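Alcohol dehydrogenase (Thermus thermophilus, PDB 2EIH) binds zinc and probably catalyses NAD(P)-dependent oxidation of alcohols or reduction of carbonyl compounds, like other medium-chain dehydrogenases. Local coordinates at residues R31-A36 with V68-G73; A38-D43 with F335-L340; V179-I184 with K208-D213; I195-S200 with E214-T219. All coordinates share one frame; numbering follows the deposited sequence.

Contact 1 (R31-A36 with V68-G73)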
loop_
_atom_site.group_PDB
_atom_site.type_symbol
_atom_site.label_atom_id
_atom_site.label_comp_id
_atom_site.label_asym_id
_atom_site.label_seq_id
_atom_site.Cartn_x
_atom_site.Cartn_y
_atom_site.Cartn_z
ATOM N N ARG A 31 -35.951 -11.793 -8.379
ATOM C CA ARG A 31 -35.956 -12.913 -9.309
ATOM C C ARG A 31 -35.639 -12.373 -10.687
ATOM O O ARG A 31 -36.283 -11.441 -11.168
ATOM C CB ARG A 31 -37.318 -13.611 -9.340
ATOM C CG ARG A 31 -37.420 -14.741 -10.371
ATOM C CD ARG A 31 -38.705 -15.532 -10.211
ATOM N NE ARG A 31 -39.882 -14.811 -10.678
ATOM C CZ ARG A 31 -41.050 -14.815 -10.045
ATOM N NH1 ARG A 31 -41.193 -15.494 -8.915
ATOM N NH2 ARG A 31 -42.078 -14.145 -10.542
ATOM N N VAL A 32 -34.647 -12.966 -11.327
ATOM C CA VAL A 32 -34.250 -12.522 -12.644
ATOM C C VAL A 32 -34.696 -13.512 -13.711
ATOM O O VAL A 32 -34.590 -14.723 -13.528
ATOM C CB VAL A 32 -32.717 -12.364 -12.704
ATOM C CG1 VAL A 32 -32.285 -11.976 -14.103
ATOM C CG2 VAL A 32 -32.270 -11.323 -11.691
ATOM N N ARG A 33 -35.223 -13.000 -14.816
ATOM C CA ARG A 33 -35.605 -13.868 -15.914
ATOM C C ARG A 33 -34.338 -13.860 -16.766
ATOM O O ARG A 33 -33.980 -12.830 -17.349
ATOM C CB ARG A 33 -36.775 -13.271 -16.677
ATOM C CG ARG A 33 -37.418 -14.216 -17.666
ATOM C CD ARG A 33 -38.718 -13.628 -18.171
ATOM N NE ARG A 33 -38.506 -12.473 -19.045
ATOM C CZ ARG A 33 -38.044 -12.571 -20.290
ATOM N NH1 ARG A 33 -37.749 -13.770 -20.796
ATOM N NH2 ARG A 33 -37.883 -11.486 -21.033
ATOM N N LEU A 34 -33.649 -14.998 -16.802
ATOM C CA LEU A 34 -32.389 -15.141 -17.537
ATOM C C LEU A 34 -32.504 -15.147 -19.064
ATOM O O LEU A 34 -33.488 -15.612 -19.630
ATOM C CB LEU A 34 -31.680 -16.417 -17.075
ATOM C CG LEU A 34 -31.218 -16.384 -15.614
ATOM C CD1 LEU A 34 -31.026 -17.785 -15.066
ATOM C CD2 LEU A 34 -29.938 -15.579 -15.516
ATOM N N LYS A 35 -31.474 -14.622 -19.714
ATOM C CA LYS A 35 -31.410 -14.561 -21.164
ATOM C C LYS A 35 -30.217 -15.382 -21.647
ATOM O O LYS A 35 -30.246 -16.012 -22.707
ATOM C CB LYS A 35 -31.257 -13.103 -21.632
ATOM C CG LYS A 35 -32.538 -12.245 -21.598
ATOM C CD LYS A 35 -33.677 -12.911 -22.366
ATOM C CE LYS A 35 -34.869 -11.982 -22.627
ATOM N NZ LYS A 35 -34.705 -11.110 -23.832
ATOM N N ALA A 36 -29.165 -15.371 -20.845
ATOM C CA ALA A 36 -27.963 -16.096 -21.172
ATOM C C ALA A 36 -27.244 -16.523 -19.904
ATOM O O ALA A 36 -27.233 -15.800 -18.905
ATOM C CB ALA A 36 -27.047 -15.218 -22.024
ATOM N N VAL A 68 -33.297 -10.039 -17.432
ATOM C CA VAL A 68 -34.175 -8.927 -17.130
ATOM C C VAL A 68 -34.860 -9.160 -15.798
ATOM O O VAL A 68 -35.227 -10.290 -15.484
ATOM C CB VAL A 68 -35.256 -8.788 -18.220
ATOM C CG1 VAL A 68 -36.104 -7.565 -17.956
ATOM C CG2 VAL A 68 -34.598 -8.710 -19.603
ATOM N N VAL A 69 -35.030 -8.101 -15.013
ATOM C CA VAL A 69 -35.698 -8.233 -13.719
ATOM C C VAL A 69 -37.129 -8.717 -13.931
ATOM O O VAL A 69 -37.887 -8.118 -14.700
ATOM C CB VAL A 69 -35.775 -6.897 -12.959
ATOM C CG1 VAL A 69 -36.597 -7.083 -11.687
ATOM C CG2 VAL A 69 -34.380 -6.398 -12.627
ATOM N N ASP A 70 -37.504 -9.798 -13.253
ATOM C CA ASP A 70 -38.853 -10.330 -13.393
ATOM C C ASP A 70 -39.745 -9.834 -12.271
ATOM O O ASP A 70 -40.798 -9.251 -12.510
ATOM C CB ASP A 70 -38.843 -11.854 -13.377
ATOM C CG ASP A 70 -40.213 -12.438 -13.643
ATOM O OD1 ASP A 70 -40.737 -12.258 -14.766
ATOM O OD2 ASP A 70 -40.768 -13.073 -12.723
ATOM N N ALA A 71 -39.313 -10.068 -11.043
ATOM C CA ALA A 71 -40.079 -9.654 -9.885
ATOM C C ALA A 71 -39.102 -9.383 -8.759
ATOM O O ALA A 71 -38.006 -9.948 -8.732
ATOM C CB ALA A 71 -41.062 -10.750 -9.483
ATOM N N VAL A 72 -39.492 -8.520 -7.831
ATOM C CA VAL A 72 -38.624 -8.194 -6.711
ATOM C C VAL A 72 -39.344 -8.408 -5.397
ATOM O O VAL A 72 -40.560 -8.247 -5.315
ATOM C CB VAL A 72 -38.155 -6.731 -6.773
ATOM C CG1 VAL A 72 -37.335 -6.497 -8.039
ATOM C CG2 VAL A 72 -39.349 -5.799 -6.743
ATOM N N GLY A 73 -38.583 -8.776 -4.371
ATOM C CA GLY A 73 -39.158 -9.007 -3.061
ATOM C C GLY A 73 -39.919 -7.803 -2.540
ATOM O O GLY A 73 -39.958 -6.763 -3.195
HETATM O O HOH W 1 -39.924 -10.674 -17.680
#
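A classic beta bulge sets Asp70 and Ala71 together opposite Arg31, turning two consecutive amides to a single carbonyl. Asp70 N donates to Arg31 O at 2.9 Å, whereas Ala71 N meets that same Arg31 O only weakly, at 3.3 Å. Beyond the bulge the antiparallel ladder is displaced by one residue: Val32 and Val69 form a non-hydrogen-bonded pair, and Arg33 and Val68 exchange two backbone bonds. The carboxylate of Asp70 comes alongside the Arg31 side chain, the two pointing the same way. Arg31 runs out extended, with CG anti to the backbone N (chi1 176°), then bends at chi3 (74°) and offers its side to the acid. NE and NH2 of Arg31 both grip one oxygen, each 2.8 Å from Asp70 OD2. That oxygen lies in the guanidinium plane, although the carboxylate itself is twisted 43° from it. Over one guanidinium face sits Ala71, whose small methyl CB fits 3.7 Å from Arg31 NH2. The acid also serves a second arginine: a water 2.7 Å from Arg33 NE makes a weak bond to Asp70 OD1. Arg31 NH1 turns to Glu24 in a further salt bridge. Within this beta-rich GroES-like domain, strand 29-38 also pairs with strand 124-128, Val32 bonding to Val125, while Phe141 of helix 141-146 packs on Val68 and Lys35.

Contact 2 (A38-D43 with F335-L340)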
loop_
_atom_site.group_PDB
_atom_site.type_symbol
_atom_site.label_atom_id
_atom_site.label_comp_id
_atom_site.label_asym_id
_atom_site.label_seq_id
_atom_site.Cartn_x
_atom_site.Cartn_y
_atom_site.Cartn_z
ATOM N N ALA A 38 -23.502 -18.059 -18.863
ATOM C CA ALA A 38 -22.168 -18.348 -19.350
ATOM C C ALA A 38 -21.637 -19.551 -18.604
ATOM O O ALA A 38 -21.910 -19.726 -17.419
ATOM C CB ALA A 38 -21.248 -17.146 -19.134
ATOM N N LEU A 39 -20.875 -20.376 -19.313
ATOM C CA LEU A 39 -20.295 -21.592 -18.755
ATOM C C LEU A 39 -18.911 -21.371 -18.159
ATOM O O LEU A 39 -18.059 -20.741 -18.775
ATOM C CB LEU A 39 -20.192 -22.658 -19.846
ATOM C CG LEU A 39 -21.349 -23.617 -20.127
ATOM C CD1 LEU A 39 -22.660 -22.891 -20.343
ATOM C CD2 LEU A 39 -20.980 -24.456 -21.360
ATOM N N ASN A 40 -18.687 -21.902 -16.962
ATOM C CA ASN A 40 -17.387 -21.794 -16.297
ATOM C C ASN A 40 -16.838 -23.178 -15.928
ATOM O O ASN A 40 -17.597 -24.129 -15.758
ATOM C CB ASN A 40 -17.506 -20.905 -15.060
ATOM C CG ASN A 40 -17.585 -19.446 -15.416
ATOM O OD1 ASN A 40 -18.639 -18.822 -15.332
ATOM N ND2 ASN A 40 -16.458 -18.891 -15.830
ATOM N N HIS A 41 -15.522 -23.291 -15.805
ATOM C CA HIS A 41 -14.920 -24.580 -15.483
ATOM C C HIS A 41 -15.415 -25.110 -14.141
ATOM O O HIS A 41 -15.393 -26.321 -13.876
ATOM C CB HIS A 41 -13.392 -24.472 -15.512
ATOM C CG HIS A 41 -12.836 -24.270 -16.888
ATOM N ND1 HIS A 41 -12.830 -25.265 -17.841
ATOM C CD2 HIS A 41 -12.310 -23.174 -17.485
ATOM C CE1 HIS A 41 -12.329 -24.792 -18.968
ATOM N NE2 HIS A 41 -12.006 -23.523 -18.780
ATOM N N LEU A 42 -15.883 -24.187 -13.313
ATOM C CA LEU A 42 -16.428 -24.515 -12.010
ATOM C C LEU A 42 -17.667 -25.406 -12.163
ATOM O O LEU A 42 -17.867 -26.344 -11.383
ATOM C CB LEU A 42 -16.796 -23.227 -11.269
ATOM C CG LEU A 42 -17.478 -23.358 -9.907
ATOM C CD1 LEU A 42 -16.701 -24.322 -9.012
ATOM C CD2 LEU A 42 -17.571 -21.984 -9.277
ATOM N N ASP A 43 -18.501 -25.115 -13.161
ATOM C CA ASP A 43 -19.696 -25.920 -13.374
ATOM C C ASP A 43 -19.272 -27.362 -13.661
ATOM O O ASP A 43 -19.990 -28.295 -13.318
ATOM C CB ASP A 43 -20.525 -25.417 -14.568
ATOM C CG ASP A 43 -20.748 -23.910 -14.562
ATOM O OD1 ASP A 43 -20.518 -23.252 -13.530
ATOM O OD2 ASP A 43 -21.162 -23.382 -15.614
ATOM N N PHE A 335 -12.048 -20.513 -28.455
ATOM C CA PHE A 335 -11.376 -19.299 -27.997
ATOM C C PHE A 335 -12.475 -18.365 -27.500
ATOM O O PHE A 335 -13.279 -17.856 -28.293
ATOM C CB PHE A 335 -10.626 -18.622 -29.149
ATOM C CG PHE A 335 -9.757 -17.467 -28.720
ATOM C CD1 PHE A 335 -8.399 -17.657 -28.451
ATOM C CD2 PHE A 335 -10.300 -16.188 -28.567
ATOM C CE1 PHE A 335 -7.594 -16.595 -28.037
ATOM C CE2 PHE A 335 -9.502 -15.122 -28.150
ATOM C CZ PHE A 335 -8.141 -15.323 -27.884
ATOM N N GLY A 336 -12.514 -18.143 -26.191
ATOM C CA GLY A 336 -13.533 -17.280 -25.635
ATOM C C GLY A 336 -14.560 -18.031 -24.804
ATOM O O GLY A 336 -14.437 -19.234 -24.566
ATOM N N LYS A 337 -15.591 -17.312 -24.380
ATOM C CA LYS A 337 -16.643 -17.858 -23.531
ATOM C C LYS A 337 -17.685 -18.709 -24.273
ATOM O O LYS A 337 -18.017 -18.445 -25.428
ATOM C CB LYS A 337 -17.350 -16.694 -22.824
ATOM C CG LYS A 337 -17.857 -16.993 -21.411
ATOM C CD LYS A 337 -16.716 -16.981 -20.395
ATOM C CE LYS A 337 -17.204 -17.341 -19.004
ATOM N NZ LYS A 337 -16.094 -17.284 -18.017
ATOM N N VAL A 338 -18.177 -19.741 -23.596
ATOM C CA VAL A 338 -19.217 -20.607 -24.136
ATOM C C VAL A 338 -20.445 -20.128 -23.375
ATOM O O VAL A 338 -20.504 -20.234 -22.149
ATOM C CB VAL A 338 -18.956 -22.102 -23.823
ATOM C CG1 VAL A 338 -20.119 -22.955 -24.300
ATOM C CG2 VAL A 338 -17.679 -22.543 -24.502
ATOM N N VAL A 339 -21.407 -19.573 -24.105
ATOM C CA VAL A 339 -22.615 -19.043 -23.508
ATOM C C VAL A 339 -23.884 -19.732 -23.941
ATOM O O VAL A 339 -24.147 -19.907 -25.132
ATOM C CB VAL A 339 -22.796 -17.535 -23.819
ATOM C CG1 VAL A 339 -24.012 -17.003 -23.069
ATOM C CG2 VAL A 339 -21.552 -16.765 -23.442
ATOM N N LEU A 340 -24.675 -20.089 -22.944
ATOM C CA LEU A 340 -25.960 -20.732 -23.142
ATOM C C LEU A 340 -27.011 -19.641 -23.279
ATOM O O LEU A 340 -26.997 -18.652 -22.547
ATOM C CB LEU A 340 -26.291 -21.592 -21.922
ATOM C CG LEU A 340 -26.061 -23.106 -21.948
ATOM C CD1 LEU A 340 -24.787 -23.464 -22.706
ATOM C CD2 LEU A 340 -26.025 -23.621 -20.516
HETATM O O HOH W 2 -16.796 -20.411 -21.026
#
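Ala38 and Val339 form an antiparallel non-hydrogen-bonded pair with their CA atoms 4.2 Å apart, and the next rung is a nearly straight bond of 2.9 Å from Leu39 N to Val338 O. A water replaces the return bond of that second pair, donating to Leu39 O at 2.6 Å and accepting from Val338 N. Leu39 fills the apolar side with both branches. Its CD1 meets Leu340 CD1 at 3.2 Å, tighter than usual for two methyls, as the two leucines cross at about a right angle. Its other methyl, CD2, presses on Val338 CG1 at 3.4 Å. A branched leucine suits this place because it meets two neighbours at once; an alanine here would probably open a gap between Val338 and Leu340 and let the Leu340 side chain turn. On the other side of the pair, the Lys337 chain, bent at chi2 (77°), passes its CE 4.1 Å from Ala38 CB, a methyl small enough to be crossed. Beyond the strand, Asn40 N donates to Asp43 OD2 at the start of helix 41-48. Strand 337-341 thus joins strand 29-38 to strand 313-318, with Ala322 of helix 322-330 against Leu340 and Thr150 of helix 148-161 beside Lys337.

Contact 3 (V179-I184 with K208-D213)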
loop_
_atom_site.group_PDB
_atom_site.type_symbol
_atom_site.label_atom_id
_atom_site.label_comp_id
_atom_site.label_asym_id
_atom_site.label_seq_id
_atom_site.Cartn_x
_atom_site.Cartn_y
_atom_site.Cartn_z
ATOM N N VAL A 179 -9.079 -17.047 -17.893
ATOM C CA VAL A 179 -9.111 -15.614 -17.662
ATOM C C VAL A 179 -8.149 -14.808 -18.527
ATOM O O VAL A 179 -8.029 -13.603 -18.350
ATOM C CB VAL A 179 -8.807 -15.314 -16.184
ATOM C CG1 VAL A 179 -9.950 -15.823 -15.314
ATOM C CG2 VAL A 179 -7.503 -15.992 -15.775
ATOM N N SER A 180 -7.475 -15.468 -19.462
ATOM C CA SER A 180 -6.515 -14.778 -20.320
ATOM C C SER A 180 -7.139 -13.636 -21.133
ATOM O O SER A 180 -6.577 -12.543 -21.202
ATOM C CB SER A 180 -5.836 -15.764 -21.268
ATOM O OG SER A 180 -6.763 -16.474 -22.048
ATOM N N VAL A 181 -8.298 -13.886 -21.743
ATOM C CA VAL A 181 -8.972 -12.879 -22.541
ATOM C C VAL A 181 -9.147 -11.598 -21.738
ATOM O O VAL A 181 -8.835 -10.497 -22.223
ATOM C CB VAL A 181 -10.349 -13.390 -23.024
ATOM C CG1 VAL A 181 -11.195 -12.237 -23.532
ATOM C CG2 VAL A 181 -10.150 -14.415 -24.131
ATOM N N ALA A 182 -9.651 -11.730 -20.516
ATOM C CA ALA A 182 -9.858 -10.565 -19.651
ATOM C C ALA A 182 -8.532 -9.987 -19.123
ATOM O O ALA A 182 -8.378 -8.773 -19.022
ATOM C CB ALA A 182 -10.774 -10.953 -18.474
ATOM N N ALA A 183 -7.588 -10.865 -18.796
ATOM C CA ALA A 183 -6.293 -10.445 -18.267
ATOM C C ALA A 183 -5.460 -9.647 -19.255
ATOM O O ALA A 183 -4.731 -8.730 -18.877
ATOM C CB ALA A 183 -5.499 -11.651 -17.791
ATOM N N ILE A 184 -5.548 -9.991 -20.527
ATOM C CA ILE A 184 -4.780 -9.265 -21.524
ATOM C C ILE A 184 -5.279 -7.821 -21.615
ATOM O O ILE A 184 -4.478 -6.879 -21.645
ATOM C CB ILE A 184 -4.868 -9.989 -22.886
ATOM C CG1 ILE A 184 -4.158 -11.344 -22.752
ATOM C CG2 ILE A 184 -4.232 -9.143 -23.983
ATOM C CD1 ILE A 184 -4.260 -12.241 -23.945
ATOM N N LYS A 208 -3.157 -10.731 -30.189
ATOM C CA LYS A 208 -2.758 -9.382 -30.591
ATOM C C LYS A 208 -3.961 -8.503 -30.873
ATOM O O LYS A 208 -3.954 -7.318 -30.561
ATOM C CB LYS A 208 -1.841 -9.420 -31.818
ATOM C CG LYS A 208 -0.481 -9.996 -31.514
ATOM C CD LYS A 208 0.565 -9.639 -32.553
ATOM C CE LYS A 208 1.953 -10.011 -32.021
ATOM N NZ LYS A 208 3.099 -9.657 -32.914
ATOM N N ALA A 209 -5.003 -9.093 -31.445
ATOM C CA ALA A 209 -6.210 -8.347 -31.766
ATOM C C ALA A 209 -6.847 -7.816 -30.490
ATOM O O ALA A 209 -7.586 -6.832 -30.510
ATOM C CB ALA A 209 -7.187 -9.244 -32.506
ATOM N N LEU A 210 -6.549 -8.478 -29.376
ATOM C CA LEU A 210 -7.088 -8.089 -28.076
ATOM C C LEU A 210 -6.217 -7.052 -27.360
ATOM O O LEU A 210 -6.652 -6.427 -26.383
ATOM C CB LEU A 210 -7.250 -9.331 -27.198
ATOM C CG LEU A 210 -8.679 -9.725 -26.816
ATOM C CD1 LEU A 210 -9.597 -9.678 -28.023
ATOM C CD2 LEU A 210 -8.652 -11.120 -26.205
ATOM N N GLY A 211 -4.991 -6.870 -27.842
ATOM C CA GLY A 211 -4.100 -5.898 -27.231
ATOM C C GLY A 211 -2.729 -6.454 -26.902
ATOM O O GLY A 211 -1.827 -5.710 -26.520
ATOM N N ALA A 212 -2.567 -7.766 -27.037
ATOM C CA ALA A 212 -1.279 -8.393 -26.761
ATOM C C ALA A 212 -0.209 -7.781 -27.673
ATOM O O ALA A 212 -0.292 -7.867 -28.904
ATOM C CB ALA A 212 -1.369 -9.894 -26.985
ATOM N N ASP A 213 0.795 -7.166 -27.061
ATOM C CA ASP A 213 1.865 -6.533 -27.814
ATOM C C ASP A 213 2.832 -7.533 -28.448
ATOM O O ASP A 213 3.396 -7.276 -29.508
ATOM C CB ASP A 213 2.647 -5.587 -26.901
ATOM C CG ASP A 213 1.767 -4.542 -26.265
ATOM O OD1 ASP A 213 1.201 -3.715 -27.009
ATOM O OD2 ASP A 213 1.629 -4.554 -25.021
#
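Ile184 and Val181, one turn apart on helix 180-189, press on the end of helix 201-210 and the loop that follows it. The closest part lies at Ile184, whose CG2 branch stands 3.7 Å from Ala212 N and 4.2 Å from Ala212 CB. With CG1 beside the backbone N (chi1 -66°), CG2 is the branch that stands anti to that N, and it is turned to the loop, while Ile184 also rests on Val194 and Ala196 of the sheet. Val181 makes the second touch, its CG1 lying 3.9 Å from Leu210 CD2 as the two side chains cross at a slant. Leu210 is only partly buried and brings a single methyl close to the valine, whereas Lys208 and Ala209, just before it in the same last turn, are exposed to solvent and do not touch residues 179-184. Between these parts Gly211 ends the helix in a Schellman motif with positive phi (129°), Gly211 N bonding to Lys208 O at 2.9 Å. At these backbone angles a beta carbon would collide with the carbonyl oxygen of Leu210, which explains the glycine. Ala212 then needs only its methyl, which touches both Ile184 and Ala196. Two helices packed side by side on one face of a parallel sheet, the second ending in a tight turn into the next strand, are characteristic of the Rossmann fold that binds the nucleotide in this family.

Contact 4 (I195-S200 with E214-T219)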
loop_
_atom_site.group_PDB
_atom_site.type_symbol
_atom_site.label_atom_id
_atom_site.label_comp_id
_atom_site.label_asym_id
_atom_site.label_seq_id
_atom_site.Cartn_x
_atom_site.Cartn_y
_atom_site.Cartn_z
ATOM N N ILE A 195 2.588 -9.705 -23.271
ATOM C CA ILE A 195 3.162 -10.749 -24.080
ATOM C C ILE A 195 2.222 -11.914 -23.805
ATOM O O ILE A 195 2.079 -12.325 -22.656
ATOM C CB ILE A 195 4.591 -11.123 -23.620
ATOM C CG1 ILE A 195 5.500 -9.906 -23.648
ATOM C CG2 ILE A 195 5.156 -12.185 -24.515
ATOM C CD1 ILE A 195 5.337 -8.952 -22.417
ATOM N N ALA A 196 1.557 -12.431 -24.833
ATOM C CA ALA A 196 0.627 -13.544 -24.629
ATOM C C ALA A 196 1.121 -14.835 -25.277
ATOM O O ALA A 196 1.728 -14.805 -26.344
ATOM C CB ALA A 196 -0.746 -13.177 -25.187
ATOM N N THR A 197 0.863 -15.966 -24.632
ATOM C CA THR A 197 1.280 -17.250 -25.178
ATOM C C THR A 197 0.067 -18.143 -25.435
ATOM O O THR A 197 -0.913 -18.114 -24.679
ATOM C CB THR A 197 2.247 -18.000 -24.232
ATOM O OG1 THR A 197 1.557 -18.391 -23.038
ATOM C CG2 THR A 197 3.426 -17.113 -23.861
ATOM N N ALA A 198 0.134 -18.920 -26.513
ATOM C CA ALA A 198 -0.939 -19.837 -26.889
ATOM C C ALA A 198 -0.327 -21.004 -27.647
ATOM O O ALA A 198 0.871 -21.001 -27.932
ATOM C CB ALA A 198 -1.963 -19.127 -27.758
ATOM N N GLY A 199 -1.150 -21.995 -27.978
ATOM C CA GLY A 199 -0.657 -23.162 -28.692
ATOM C C GLY A 199 -0.753 -23.107 -30.208
ATOM O O GLY A 199 0.126 -23.606 -30.902
ATOM N N SER A 200 -1.825 -22.513 -30.721
ATOM C CA SER A 200 -2.043 -22.394 -32.156
ATOM C C SER A 200 -1.701 -20.980 -32.609
ATOM O O SER A 200 -1.669 -20.063 -31.799
ATOM C CB SER A 200 -3.508 -22.672 -32.480
ATOM O OG SER A 200 -4.333 -21.652 -31.951
ATOM N N GLU A 214 3.006 -8.673 -27.797
ATOM C CA GLU A 214 3.923 -9.691 -28.272
ATOM C C GLU A 214 3.280 -11.073 -28.107
ATOM O O GLU A 214 2.414 -11.266 -27.252
ATOM C CB GLU A 214 5.218 -9.599 -27.457
ATOM C CG GLU A 214 6.509 -9.394 -28.254
ATOM C CD GLU A 214 6.431 -8.283 -29.287
ATOM O OE1 GLU A 214 5.835 -8.534 -30.358
ATOM O OE2 GLU A 214 6.954 -7.167 -29.032
ATOM N N THR A 215 3.699 -12.034 -28.922
ATOM C CA THR A 215 3.146 -13.380 -28.840
ATOM C C THR A 215 4.225 -14.451 -28.844
ATOM O O THR A 215 5.260 -14.300 -29.484
ATOM C CB THR A 215 2.167 -13.644 -30.001
ATOM O OG1 THR A 215 2.759 -13.217 -31.234
ATOM C CG2 THR A 215 0.864 -12.887 -29.778
ATOM N N VAL A 216 3.976 -15.531 -28.114
ATOM C CA VAL A 216 4.920 -16.638 -28.041
ATOM C C VAL A 216 4.161 -17.954 -28.083
ATOM O O VAL A 216 3.065 -18.064 -27.543
ATOM C CB VAL A 216 5.751 -16.592 -26.749
ATOM C CG1 VAL A 216 6.613 -17.835 -26.643
ATOM C CG2 VAL A 216 6.620 -15.343 -26.731
ATOM N N ASN A 217 4.754 -18.951 -28.728
ATOM C CA ASN A 217 4.130 -20.261 -28.850
ATOM C C ASN A 217 4.803 -21.237 -27.895
ATOM O O ASN A 217 5.979 -21.553 -28.055
ATOM C CB ASN A 217 4.263 -20.769 -30.284
ATOM C CG ASN A 217 3.447 -22.018 -30.534
ATOM O OD1 ASN A 217 3.431 -22.933 -29.718
ATOM N ND2 ASN A 217 2.771 -22.064 -31.673
ATOM N N TYR A 218 4.060 -21.726 -26.910
ATOM C CA TYR A 218 4.635 -22.646 -25.941
ATOM C C TYR A 218 4.675 -24.098 -26.388
ATOM O O TYR A 218 4.877 -24.996 -25.572
ATOM C CB TYR A 218 3.905 -22.522 -24.602
ATOM C CG TYR A 218 2.403 -22.655 -24.677
ATOM C CD1 TYR A 218 1.805 -23.865 -25.010
ATOM C CD2 TYR A 218 1.576 -21.575 -24.383
ATOM C CE1 TYR A 218 0.418 -23.997 -25.042
ATOM C CE2 TYR A 218 0.191 -21.697 -24.413
ATOM C CZ TYR A 218 -0.381 -22.912 -24.742
ATOM O OH TYR A 218 -1.751 -23.033 -24.764
ATOM N N THR A 219 4.491 -24.329 -27.684
ATOM C CA THR A 219 4.531 -25.686 -28.227
ATOM C C THR A 219 5.994 -26.081 -28.421
ATOM O O THR A 219 6.306 -27.248 -28.641
ATOM C CB THR A 219 3.834 -25.778 -29.592
ATOM O OG1 THR A 219 3.547 -27.148 -29.883
ATOM C CG2 THR A 219 4.739 -25.233 -30.692
#
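Ile195 to Ala198 run parallel to Glu214 to Asn217, the two strands of a beta-alpha-beta unit of the Rossmann fold, with helix 201-210 as the crossover. Their short axes are inclined by 28°, and rungs such as Ala196 N to Glu214 O, 2.8 Å, bind them. On one face Thr197 and Val216 lie side by side, pointing the same way, with Thr197 CG2 3.7 Å from Val216 CB. Ile195 crosses Glu214 at a slant and meets its CB, 3.8 Å from Ile195 CG1, while the rest of the glutamate side chain leads away from residues 195-200. The face of Ala196 and Ala198 carries small methyls, suited to close packing by helix 201-210 and its following loop. Tyr218 closes the end of the pair. Its CG sits between the backbone N and the carbonyl carbon (chi1 53°), folding the ring back over strand 193-198, where one face covers Ala198 C with CE2 3.3 Å from that atom. The Tyr218 and Thr197 side chains cross at about a right angle, the ring turning its edge to the hydroxyl, with CD2 3.5 Å from Thr197 OG1. A serine in place of Tyr218 would probably uncover the Ala198-Gly199 peptide and leave the Thr197 hydroxyl without its aromatic neighbour. Asn217, with CG anti to the backbone N, reaches across the strand end, and its ND2 makes a weak bond of 3.2 Å to Gly199 O.

The four contacts cross the molecule from the GroES-like domain to the Rossmann domain. Contacts 1 and 2 share strand 29-38 and meet where Ala36 CB lies 3.5 Å from Leu340 O, their centres about 21 Å apart. Contact 2 reaches contact 3 through Phe335, whose CE2 packs 4.1 Å from Val181 CG2. Contacts 3 and 4 lie nearest each other, centres about 11 Å apart, and interlock along the chain: Ile184 CD1 rests 3.8 Å from Ala196 CB. Contacts 1 and 4, about 41 Å apart between centres, occupy opposite sides of the chain's centre. All four lie away from the zinc held by Cys93, Cys96, Cys99 and Cys107.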